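PDB 1Y0H: putative monooxygenase Rv0793 from Mycobacterium tuberculosis, which is a putative monooxygenase that might take part in antibiotic biosynthesis or scavenge reactive oxygen species, which could help in evading host defences. Local coordinates for residues A[2-8]-A[59-65]; A[25-29]-A[73-77]; A[37-43]-A[55-60]. All blocks are in the same frame, centred on the assembly; numbering follows the deposited sequence.

Contact 1: A[2-8]-A[59-65]; sequences MTSPVAV and YRSRIAL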
loop_
_atom_site.group_PDB
_atom_site.type_symbol
_atom_site.label_atom_id
_atom_site.label_comp_id
_atom_site.label_asym_id
_atom_site.label_seq_id
_atom_site.Cartn_x
_atom_site.Cartn_y
_atom_site.Cartn_z
ATOM N N MET A 2 12.361 6.532 15.456
ATOM C CA MET A 2 11.597 5.412 16.018
ATOM C C MET A 2 10.198 5.807 16.475
ATOM O O MET A 2 9.309 4.954 16.585
ATOM C CB MET A 2 12.375 4.730 17.149
ATOM C CG MET A 2 12.313 3.212 17.108
ATOM S SD MET A 2 13.280 2.469 15.752
ATOM C CE MET A 2 13.604 0.888 16.502
ATOM N N THR A 3 9.998 7.096 16.728
ATOM C CA THR A 3 8.697 7.591 17.175
ATOM C C THR A 3 7.826 8.008 15.994
ATOM O O THR A 3 6.662 8.369 16.178
ATOM C CB THR A 3 8.833 8.787 18.146
ATOM O OG1 THR A 3 9.303 9.931 17.432
ATOM C CG2 THR A 3 9.789 8.453 19.298
ATOM N N SER A 4 8.388 7.970 14.790
ATOM C CA SER A 4 7.691 8.446 13.591
ATOM C C SER A 4 6.737 7.387 13.062
ATOM O O SER A 4 7.073 6.207 13.068
ATOM C CB SER A 4 8.696 8.784 12.487
ATOM O OG SER A 4 9.660 9.708 12.963
ATOM N N PRO A 5 5.560 7.809 12.556
ATOM C CA PRO A 5 4.652 6.832 11.950
ATOM C C PRO A 5 5.264 6.082 10.774
ATOM O O PRO A 5 6.155 6.592 10.078
ATOM C CB PRO A 5 3.469 7.681 11.463
ATOM C CG PRO A 5 3.559 8.949 12.215
ATOM C CD PRO A 5 5.002 9.175 12.535
ATOM N N VAL A 6 4.775 4.864 10.578
ATOM C CA VAL A 6 5.243 4.016 9.500
ATOM C C VAL A 6 4.052 3.310 8.900
ATOM O O VAL A 6 2.991 3.226 9.530
ATOM C CB VAL A 6 6.307 2.949 9.972
ATOM C CG1 VAL A 6 7.560 3.612 10.497
ATOM C CG2 VAL A 6 5.724 1.944 11.000
ATOM N N ALA A 7 4.231 2.819 7.678
ATOM C CA ALA A 7 3.249 1.937 7.054
ATOM C C ALA A 7 3.928 0.650 6.572
ATOM O O ALA A 7 5.140 0.579 6.454
ATOM C CB ALA A 7 2.516 2.646 5.899
ATOM N N VAL A 8 3.131 -0.374 6.290
ATOM C CA VAL A 8 3.658 -1.627 5.777
ATOM C C VAL A 8 2.710 -2.102 4.693
ATOM O O VAL A 8 1.482 -2.014 4.846
ATOM C CB VAL A 8 3.722 -2.727 6.879
ATOM C CG1 VAL A 8 4.305 -4.030 6.331
ATOM C CG2 VAL A 8 4.528 -2.251 8.076
ATOM N N TYR A 59 0.997 2.314 11.350
ATOM C CA TYR A 59 1.325 2.309 12.773
ATOM C C TYR A 59 1.734 3.703 13.199
ATOM O O TYR A 59 2.305 4.457 12.419
ATOM C CB TYR A 59 2.418 1.274 13.082
ATOM C CG TYR A 59 1.928 -0.109 12.743
ATOM C CD1 TYR A 59 1.134 -0.824 13.636
ATOM C CD2 TYR A 59 2.214 -0.682 11.503
ATOM C CE1 TYR A 59 0.631 -2.094 13.305
ATOM C CE2 TYR A 59 1.713 -1.952 11.165
ATOM C CZ TYR A 59 0.917 -2.638 12.074
ATOM O OH TYR A 59 0.423 -3.888 11.749
ATOM N N ARG A 60 1.435 4.031 14.447
ATOM C CA ARG A 60 1.692 5.364 14.965
ATOM C C ARG A 60 3.189 5.634 15.128
ATOM O O ARG A 60 3.608 6.785 15.190
ATOM C CB ARG A 60 0.934 5.575 16.281
ATOM C CG ARG A 60 -0.565 5.301 16.117
ATOM C CD ARG A 60 -1.461 5.981 17.150
ATOM N NE ARG A 60 -2.764 6.266 16.539
ATOM C CZ ARG A 60 -3.776 5.402 16.451
ATOM N NH1 ARG A 60 -3.676 4.179 16.955
ATOM N NH2 ARG A 60 -4.902 5.773 15.859
ATOM N N SER A 61 3.987 4.569 15.186
ATOM C CA SER A 61 5.446 4.685 15.356
ATOM C C SER A 61 6.095 3.383 14.913
ATOM O O SER A 61 5.421 2.359 14.809
ATOM C CB SER A 61 5.799 4.952 16.830
ATOM O OG SER A 61 5.547 3.810 17.642
ATOM N N ARG A 62 7.403 3.416 14.654
ATOM C CA ARG A 62 8.130 2.181 14.390
ATOM C C ARG A 62 8.095 1.253 15.605
ATOM O O ARG A 62 8.042 0.023 15.453
ATOM C CB ARG A 62 9.577 2.461 13.968
ATOM C CG ARG A 62 10.425 1.215 13.838
ATOM C CD ARG A 62 9.899 0.261 12.751
ATOM N NE ARG A 62 10.518 -1.058 12.881
ATOM C CZ ARG A 62 11.386 -1.570 12.009
ATOM N NH1 ARG A 62 11.729 -0.885 10.920
ATOM N NH2 ARG A 62 11.901 -2.774 12.221
ATOM N N ILE A 63 8.130 1.844 16.804
ATOM C CA ILE A 63 8.015 1.098 18.056
ATOM C C ILE A 63 6.723 0.269 18.057
ATOM O O ILE A 63 6.733 -0.883 18.452
ATOM C CB ILE A 63 8.056 2.038 19.274
ATOM C CG1 ILE A 63 9.463 2.645 19.396
ATOM C CG2 ILE A 63 7.678 1.323 20.559
ATOM C CD1 ILE A 63 9.461 4.015 20.017
ATOM N N ALA A 64 5.635 0.874 17.586
ATOM C CA ALA A 64 4.335 0.197 17.509
ATOM C C ALA A 64 4.364 -0.988 16.553
ATOM O O ALA A 64 3.724 -2.005 16.816
ATOM C CB ALA A 64 3.230 1.181 17.103
ATOM N N LEU A 65 5.090 -0.840 15.446
ATOM C CA LEU A 65 5.278 -1.946 14.492
ATOM C C LEU A 65 6.072 -3.067 15.157
ATOM O O LEU A 65 5.782 -4.233 14.960
ATOM C CB LEU A 65 5.984 -1.463 13.221
ATOM C CG LEU A 65 6.367 -2.539 12.208
ATOM C CD1 LEU A 65 5.103 -3.271 11.777
ATOM C CD2 LEU A 65 7.088 -1.919 11.018
HETATM O O HOH W 1 4.331 8.726 17.283
#

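Contact 2: A[25-29]-A[73-77]; sequences LLDAM and HYLNY. With ACT (acetate ion), chain D.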
loop_
_atom_site.group_PDB
_atom_site.type_symbol
_atom_site.label_atom_id
_atom_site.label_comp_id
_atom_site.label_asym_id
_atom_site.label_seq_id
_atom_site.Cartn_x
_atom_site.Cartn_y
_atom_site.Cartn_z
ATOM N N LEU A 25 -6.712 -17.009 7.792
ATOM C CA LEU A 25 -5.529 -16.676 8.582
ATOM C C LEU A 25 -5.378 -15.166 8.725
ATOM O O LEU A 25 -5.138 -14.646 9.826
ATOM C CB LEU A 25 -4.279 -17.286 7.948
ATOM C CG LEU A 25 -3.023 -17.210 8.809
ATOM C CD1 LEU A 25 -3.095 -18.212 9.957
ATOM C CD2 LEU A 25 -1.808 -17.491 7.942
ATOM N N LEU A 26 -5.517 -14.460 7.606
ATOM C CA LEU A 26 -5.396 -13.010 7.635
ATOM C C LEU A 26 -6.591 -12.364 8.340
ATOM O O LEU A 26 -6.418 -11.403 9.085
ATOM C CB LEU A 26 -5.182 -12.462 6.221
ATOM C CG LEU A 26 -3.929 -12.973 5.492
ATOM C CD1 LEU A 26 -3.803 -12.288 4.144
ATOM C CD2 LEU A 26 -2.658 -12.780 6.310
ATOM N N ASP A 27 -7.791 -12.915 8.154
ATOM C CA ASP A 27 -8.982 -12.401 8.833
ATOM C C ASP A 27 -8.795 -12.351 10.339
ATOM O O ASP A 27 -9.204 -11.383 10.986
ATOM C CB ASP A 27 -10.216 -13.268 8.543
ATOM C CG ASP A 27 -10.845 -12.996 7.177
ATOM O OD1 ASP A 27 -10.575 -11.957 6.544
ATOM O OD2 ASP A 27 -11.656 -13.853 6.728
ATOM N N ALA A 28 -8.180 -13.392 10.891
ATOM C CA ALA A 28 -8.007 -13.527 12.336
ATOM C C ALA A 28 -7.052 -12.485 12.921
ATOM O O ALA A 28 -7.022 -12.274 14.129
ATOM C CB ALA A 28 -7.538 -14.927 12.683
ATOM N N MET A 29 -6.278 -11.848 12.052
ATOM C CA MET A 29 -5.323 -10.815 12.464
ATOM C C MET A 29 -5.998 -9.468 12.638
ATOM O O MET A 29 -5.480 -8.598 13.331
ATOM C CB MET A 29 -4.226 -10.671 11.415
ATOM C CG MET A 29 -3.222 -11.832 11.402
ATOM S SD MET A 29 -2.155 -11.849 12.859
ATOM C CE MET A 29 -1.106 -10.435 12.528
ATOM N N HIS A 73 -0.894 -12.764 18.245
ATOM C CA HIS A 73 -1.568 -12.969 16.972
ATOM C C HIS A 73 -0.573 -12.987 15.810
ATOM O O HIS A 73 -0.691 -13.830 14.917
ATOM C CB HIS A 73 -2.737 -11.996 16.747
ATOM C CG HIS A 73 -2.435 -10.573 17.103
ATOM N ND1 HIS A 73 -2.293 -10.147 18.407
ATOM C CD2 HIS A 73 -2.297 -9.471 16.327
ATOM C CE1 HIS A 73 -2.047 -8.851 18.415
ATOM N NE2 HIS A 73 -2.044 -8.417 17.167
ATOM N N TYR A 74 0.418 -12.096 15.834
ATOM C CA TYR A 74 1.409 -12.071 14.760
ATOM C C TYR A 74 2.219 -13.358 14.758
ATOM O O TYR A 74 2.458 -13.944 13.710
ATOM C CB TYR A 74 2.337 -10.860 14.862
ATOM C CG TYR A 74 3.355 -10.771 13.741
ATOM C CD1 TYR A 74 3.043 -10.124 12.537
ATOM C CD2 TYR A 74 4.610 -11.359 13.869
ATOM C CE1 TYR A 74 3.975 -10.033 11.505
ATOM C CE2 TYR A 74 5.544 -11.281 12.845
ATOM C CZ TYR A 74 5.219 -10.621 11.670
ATOM O OH TYR A 74 6.142 -10.540 10.654
ATOM N N LEU A 75 2.645 -13.800 15.932
ATOM C CA LEU A 75 3.494 -14.986 15.995
ATOM C C LEU A 75 2.763 -16.247 15.539
ATOM O O LEU A 75 3.374 -17.123 14.915
ATOM C CB LEU A 75 4.102 -15.158 17.389
ATOM C CG LEU A 75 5.090 -14.073 17.832
ATOM C CD1 LEU A 75 5.569 -14.377 19.237
ATOM C CD2 LEU A 75 6.280 -13.875 16.875
ATOM N N ASN A 76 1.470 -16.333 15.840
ATOM C CA ASN A 76 0.637 -17.443 15.382
ATOM C C ASN A 76 0.557 -17.441 13.863
ATOM O O ASN A 76 0.717 -18.479 13.219
ATOM C CB ASN A 76 -0.770 -17.363 15.984
ATOM C CG ASN A 76 -1.683 -18.458 15.472
ATOM O OD1 ASN A 76 -1.434 -19.636 15.706
ATOM N ND2 ASN A 76 -2.751 -18.075 14.779
ATOM N N TYR A 77 0.316 -16.259 13.305
ATOM C CA TYR A 77 0.242 -16.062 11.866
ATOM C C TYR A 77 1.571 -16.418 11.188
ATOM O O TYR A 77 1.585 -17.116 10.175
ATOM C CB TYR A 77 -0.170 -14.609 11.574
ATOM C CG TYR A 77 0.514 -14.008 10.367
ATOM C CD1 TYR A 77 -0.014 -14.174 9.092
ATOM C CD2 TYR A 77 1.701 -13.280 10.502
ATOM C CE1 TYR A 77 0.634 -13.639 7.979
ATOM C CE2 TYR A 77 2.354 -12.764 9.399
ATOM C CZ TYR A 77 1.811 -12.949 8.140
ATOM O OH TYR A 77 2.422 -12.425 7.027
HETATM C C ACT D . 4.931 -10.191 7.759
HETATM O O ACT D . 3.800 -9.726 7.448
HETATM O OXT ACT D . 5.723 -9.419 8.358
HETATM C CH3 ACT D . 5.321 -11.598 7.426
#

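Contact 3: A[37-43]-A[55-60]; sequences DGCRSYD and LFERYR. With ACT (acetate ion), chain C.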
loop_
_atom_site.group_PDB
_atom_site.type_symbol
_atom_site.label_atom_id
_atom_site.label_comp_id
_atom_site.label_asym_id
_atom_site.label_seq_id
_atom_site.Cartn_x
_atom_site.Cartn_y
_atom_site.Cartn_z
ATOM N N ASP A 37 -2.999 -0.358 20.473
ATOM C CA ASP A 37 -2.929 1.073 20.764
ATOM C C ASP A 37 -2.222 1.826 19.639
ATOM O O ASP A 37 -2.615 2.933 19.267
ATOM C CB ASP A 37 -2.176 1.281 22.080
ATOM C CG ASP A 37 -2.260 2.703 22.587
ATOM O OD1 ASP A 37 -3.319 3.077 23.135
ATOM O OD2 ASP A 37 -1.263 3.445 22.456
ATOM N N GLY A 38 -1.186 1.199 19.092
ATOM C CA GLY A 38 -0.341 1.833 18.109
ATOM C C GLY A 38 -0.701 1.599 16.660
ATOM O O GLY A 38 0.010 2.065 15.776
ATOM N N CYS A 39 -1.788 0.875 16.403
ATOM C CA CYS A 39 -2.213 0.619 15.038
ATOM C C CYS A 39 -3.210 1.686 14.584
ATOM O O CYS A 39 -4.308 1.798 15.155
ATOM C CB CYS A 39 -2.864 -0.765 14.919
ATOM S SG CYS A 39 -3.399 -1.149 13.205
ATOM N N ARG A 40 -2.817 2.476 13.583
ATOM C CA ARG A 40 -3.711 3.464 12.988
ATOM C C ARG A 40 -4.716 2.812 12.028
ATOM O O ARG A 40 -5.901 3.131 12.054
ATOM C CB ARG A 40 -2.929 4.563 12.276
ATOM C CG ARG A 40 -3.807 5.396 11.375
ATOM C CD ARG A 40 -3.046 6.511 10.735
ATOM N NE ARG A 40 -3.829 7.115 9.661
ATOM C CZ ARG A 40 -3.472 8.219 9.014
ATOM N NH1 ARG A 40 -2.349 8.854 9.345
ATOM N NH2 ARG A 40 -4.245 8.704 8.053
ATOM N N SER A 41 -4.236 1.923 11.169
ATOM C CA SER A 41 -5.138 1.158 10.298
ATOM C C SER A 41 -4.530 -0.181 9.891
ATOM O O SER A 41 -3.325 -0.378 9.965
ATOM C CB SER A 41 -5.518 1.985 9.062
ATOM O OG SER A 41 -4.390 2.287 8.278
ATOM N N TYR A 42 -5.393 -1.098 9.473
ATOM C CA TYR A 42 -4.976 -2.434 9.049
ATOM C C TYR A 42 -6.095 -2.937 8.154
ATOM O O TYR A 42 -7.149 -3.334 8.644
ATOM C CB TYR A 42 -4.817 -3.303 10.294
ATOM C CG TYR A 42 -4.157 -4.647 10.117
ATOM C CD1 TYR A 42 -4.923 -5.817 10.015
ATOM C CD2 TYR A 42 -2.763 -4.767 10.115
ATOM C CE1 TYR A 42 -4.317 -7.072 9.899
ATOM C CE2 TYR A 42 -2.153 -6.033 9.997
ATOM C CZ TYR A 42 -2.941 -7.169 9.889
ATOM O OH TYR A 42 -2.354 -8.401 9.779
ATOM N N ASP A 43 -5.866 -2.880 6.844
ATOM C CA ASP A 43 -6.920 -3.132 5.854
ATOM C C ASP A 43 -6.506 -4.209 4.853
ATOM O O ASP A 43 -5.380 -4.225 4.380
ATOM C CB ASP A 43 -7.280 -1.830 5.120
ATOM C CG ASP A 43 -7.841 -0.776 6.055
ATOM O OD1 ASP A 43 -8.702 -1.125 6.885
ATOM O OD2 ASP A 43 -7.421 0.395 5.956
ATOM N N LEU A 55 -2.234 -6.624 2.410
ATOM C CA LEU A 55 -2.527 -5.845 3.620
ATOM C C LEU A 55 -1.852 -4.506 3.496
ATOM O O LEU A 55 -0.683 -4.429 3.114
ATOM C CB LEU A 55 -2.010 -6.545 4.892
ATOM C CG LEU A 55 -2.866 -7.683 5.439
ATOM C CD1 LEU A 55 -2.013 -8.454 6.431
ATOM C CD2 LEU A 55 -4.145 -7.178 6.118
ATOM N N PHE A 56 -2.601 -3.446 3.790
ATOM C CA PHE A 56 -1.980 -2.153 4.016
ATOM C C PHE A 56 -2.144 -1.819 5.492
ATOM O O PHE A 56 -3.255 -1.806 6.006
ATOM C CB PHE A 56 -2.586 -1.059 3.132
ATOM C CG PHE A 56 -1.762 0.189 3.109
ATOM C CD1 PHE A 56 -2.130 1.301 3.851
ATOM C CD2 PHE A 56 -0.599 0.241 2.366
ATOM C CE1 PHE A 56 -1.343 2.461 3.842
ATOM C CE2 PHE A 56 0.199 1.396 2.349
ATOM C CZ PHE A 56 -0.181 2.500 3.102
ATOM N N GLU A 57 -1.024 -1.546 6.154
ATOM C CA GLU A 57 -0.986 -1.347 7.599
ATOM C C GLU A 57 -0.331 -0.014 7.911
ATOM O O GLU A 57 0.643 0.366 7.270
ATOM C CB GLU A 57 -0.147 -2.446 8.254
ATOM C CG GLU A 57 -0.382 -3.824 7.681
ATOM C CD GLU A 57 0.603 -4.869 8.164
ATOM O OE1 GLU A 57 1.243 -4.693 9.243
ATOM O OE2 GLU A 57 0.719 -5.893 7.449
ATOM N N ARG A 58 -0.887 0.694 8.890
ATOM C CA ARG A 58 -0.311 1.956 9.344
ATOM C C ARG A 58 -0.183 1.927 10.857
ATOM O O ARG A 58 -1.143 1.602 11.548
ATOM C CB ARG A 58 -1.229 3.120 8.963
ATOM C CG ARG A 58 -1.298 3.482 7.494
ATOM C CD ARG A 58 -2.271 4.665 7.388
ATOM N NE ARG A 58 -2.475 5.168 6.034
ATOM C CZ ARG A 58 -3.509 4.852 5.264
ATOM N NH1 ARG A 58 -3.603 5.370 4.048
ATOM N NH2 ARG A 58 -4.441 4.011 5.700
ATOM N N TYR A 59 0.997 2.314 11.350
ATOM C CA TYR A 59 1.325 2.309 12.773
ATOM C C TYR A 59 1.734 3.703 13.199
ATOM O O TYR A 59 2.305 4.457 12.419
ATOM C CB TYR A 59 2.418 1.274 13.082
ATOM C CG TYR A 59 1.928 -0.109 12.743
ATOM C CD1 TYR A 59 1.134 -0.824 13.636
ATOM C CD2 TYR A 59 2.214 -0.682 11.503
ATOM C CE1 TYR A 59 0.631 -2.094 13.305
ATOM C CE2 TYR A 59 1.713 -1.952 11.165
ATOM C CZ TYR A 59 0.917 -2.638 12.074
ATOM O OH TYR A 59 0.423 -3.888 11.749
ATOM N N ARG A 60 1.435 4.031 14.447
ATOM C CA ARG A 60 1.692 5.364 14.965
ATOM C C ARG A 60 3.189 5.634 15.128
ATOM O O ARG A 60 3.608 6.785 15.190
ATOM C CB ARG A 60 0.934 5.575 16.281
ATOM C CG ARG A 60 -0.565 5.301 16.117
ATOM C CD ARG A 60 -1.461 5.981 17.150
ATOM N NE ARG A 60 -2.764 6.266 16.539
ATOM C CZ ARG A 60 -3.776 5.402 16.451
ATOM N NH1 ARG A 60 -3.676 4.179 16.955
ATOM N NH2 ARG A 60 -4.902 5.773 15.859
HETATM C C ACT C . 0.908 -8.711 9.149
HETATM O O ACT C . 0.370 -8.141 10.119
HETATM O OXT ACT C . 1.890 -8.134 8.616
HETATM C CH3 ACT C . 0.386 -10.021 8.649
HETATM O O HOH W 2 -4.526 0.746 6.211
#

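Contact 1: A[2-8]-A[59-65]
At one end of the two inner strands of a ferredoxin-like sheet, strand 6-12 begins beside the end of strand 53-59, and Val6 and Tyr59 form an antiparallel hydrogen-bonded pair. The bond from Tyr59 N to Val6 O is 2.8 Å and almost straight (179°); the return bond from Val6 N to Tyr59 O measures 3.1 Å. Pro5, which has no N-H to give, lays its ring against the carbonyl oxygens of Tyr59 and Arg60, and a water donates to both Thr3 O and Arg60 O.

Ser61 then starts helix 62-69 as its N-cap: with chi1 at 70° its OG lies between the backbone N and the carbonyl carbon and accepts from Ala64 N at 2.9 Å. Over this first turn, Met2 O receives a weak bond from Ile63 N (3.3 Å), while the side chains of Met2 and Ile63 cross at about a right angle, Met2 CG lying 3.7 Å from Ile63 CG1.

Branched aliphatic residues suit the inner side. Val6 CG2 sits 4.1 Å from Leu65 CB, and Val8 CG2 reaches Leu65 CD1 (3.9 Å) and the edge of the Tyr59 ring, whose OH bonds to Glu57. Arg62 turns its charged end outward to a salt bridge with Asp66. A capped helix leaving a strand end and packing back on the neighbouring strand is the strand-to-helix connection of this alpha+beta sandwich.

Contact 2: A[25-29]-A[73-77]
Met29 lays its thioether across the side of Tyr77 where two antiparallel helices, 19-35 and 72-78, pack on one another above the sheet of the ferredoxin-like fold. The axes of the short segments pass 10.1 Å apart at 173°, so Leu25 comes level with Tyr77 and Met29 with His73.

The methionine chain bends at chi2 (-70°) and again at chi3, curling its end toward the other helix. SD thereby comes to 3.6 Å from Tyr77 CB, and the two side chains cross at about a right angle. This is a Met-aromatic contact: the sulfur stands 5.2 Å from the Tyr77 ring centroid in an oblique position. It also meets the His73 ring at its edge, while the methyl CE lies 3.7 Å from Tyr74 CA. A flexible, polarisable side chain suits this place, where three aromatic residues arrive at different angles.

Aliphatic carbons complete the surroundings of Tyr77, both placed obliquely to its ring: Leu26 CD2 lies on the same side of the ring plane as the sulfur, 3.8 Å from Tyr77 CE1, and Leu25 CD2 on the opposite side, 3.9 Å from Tyr77 CD1. Beneath, Leu26 and Tyr77 both reach Phe12 of strand 6-12. His73, at the other end, turns its polar NE2 to Glu36.

Tyr77 also places CD2 over one face of Tyr74, near its rim. Beyond these two tyrosines lies an acetate ion, probably from the crystallisation liquor, to whose OXT Tyr74 OH donates a hydrogen bond of 2.6 Å.

Contact 3: A[37-43]-A[55-60]
The Tyr42 ring takes Leu55 CD2 over one face, a CH-pi contact 4.1 Å from the centroid, while acetate O lies at its edge, in plane. Tyr42 OH donates to acetate O at 2.8 Å. Glu57 lies alongside Tyr42, pointing the same way, with its carboxylate turned 56° from the ring; OE1 receives Tyr59 OH on its anti side, well out of the carboxylate plane. The acetate, probably from the crystallisation liquor, is also hydrogen-bonded to His68.

On the opposite side of the sheet, the guanidinium of Arg58 carries Phe56 CE1 over the centre of one face, and Ser41 OG sits at its edge, accepting from NH2 at 3.1 Å. Arg58 also forms salt bridges with Glu99 and with Asp43 of the second subunit; these acids would be expected to offset the nearness of Arg40, whose guanidinium lies only 22° from parallel to it and bonds through NH2 to Ala100 O.

The backbones form the hairpin of strands 39-47 and 53-59, interrupted by a classic beta bulge: Arg40 N (2.8 Å) and Ser41 N (3.1 Å) both bond to Arg58 O, from the same face of its plane. Past the bulge, Asp43 and Phe56 exchange backbone bonds, and a water joins Ser41 OG, Asp43 OD2 and Phe56 O; Asp43 OD1 accepts from Ala100 N of the second subunit. Before it, Arg60 N bonds to Gly38 O at 2.8 Å, and Arg60 NH1 weakly to Asp37 O.

In the fold
Contacts 1 and 3 share Tyr59 and Arg60 and reach the same sheet: strand 53-59 lies between 39-47 and 6-12, and a probable hydrogen bond from Val8 N to Glu57 O runs from one contact to the other. Contact 2 stands apart, joining the helices that pack on that sheet; it touches contact 3 through Met29 CB and Tyr42 OH, while its nearest atoms stay about 7 Å from contact 1. All three are partly buried, but contact 1 has the more exposed margin, with backbone bonds, a serine N-cap and a bridging water, whereas contact 2 relies on sulfur, aromatic and aliphatic packing. Contact 3 is the most polar, with one face toward the second subunit.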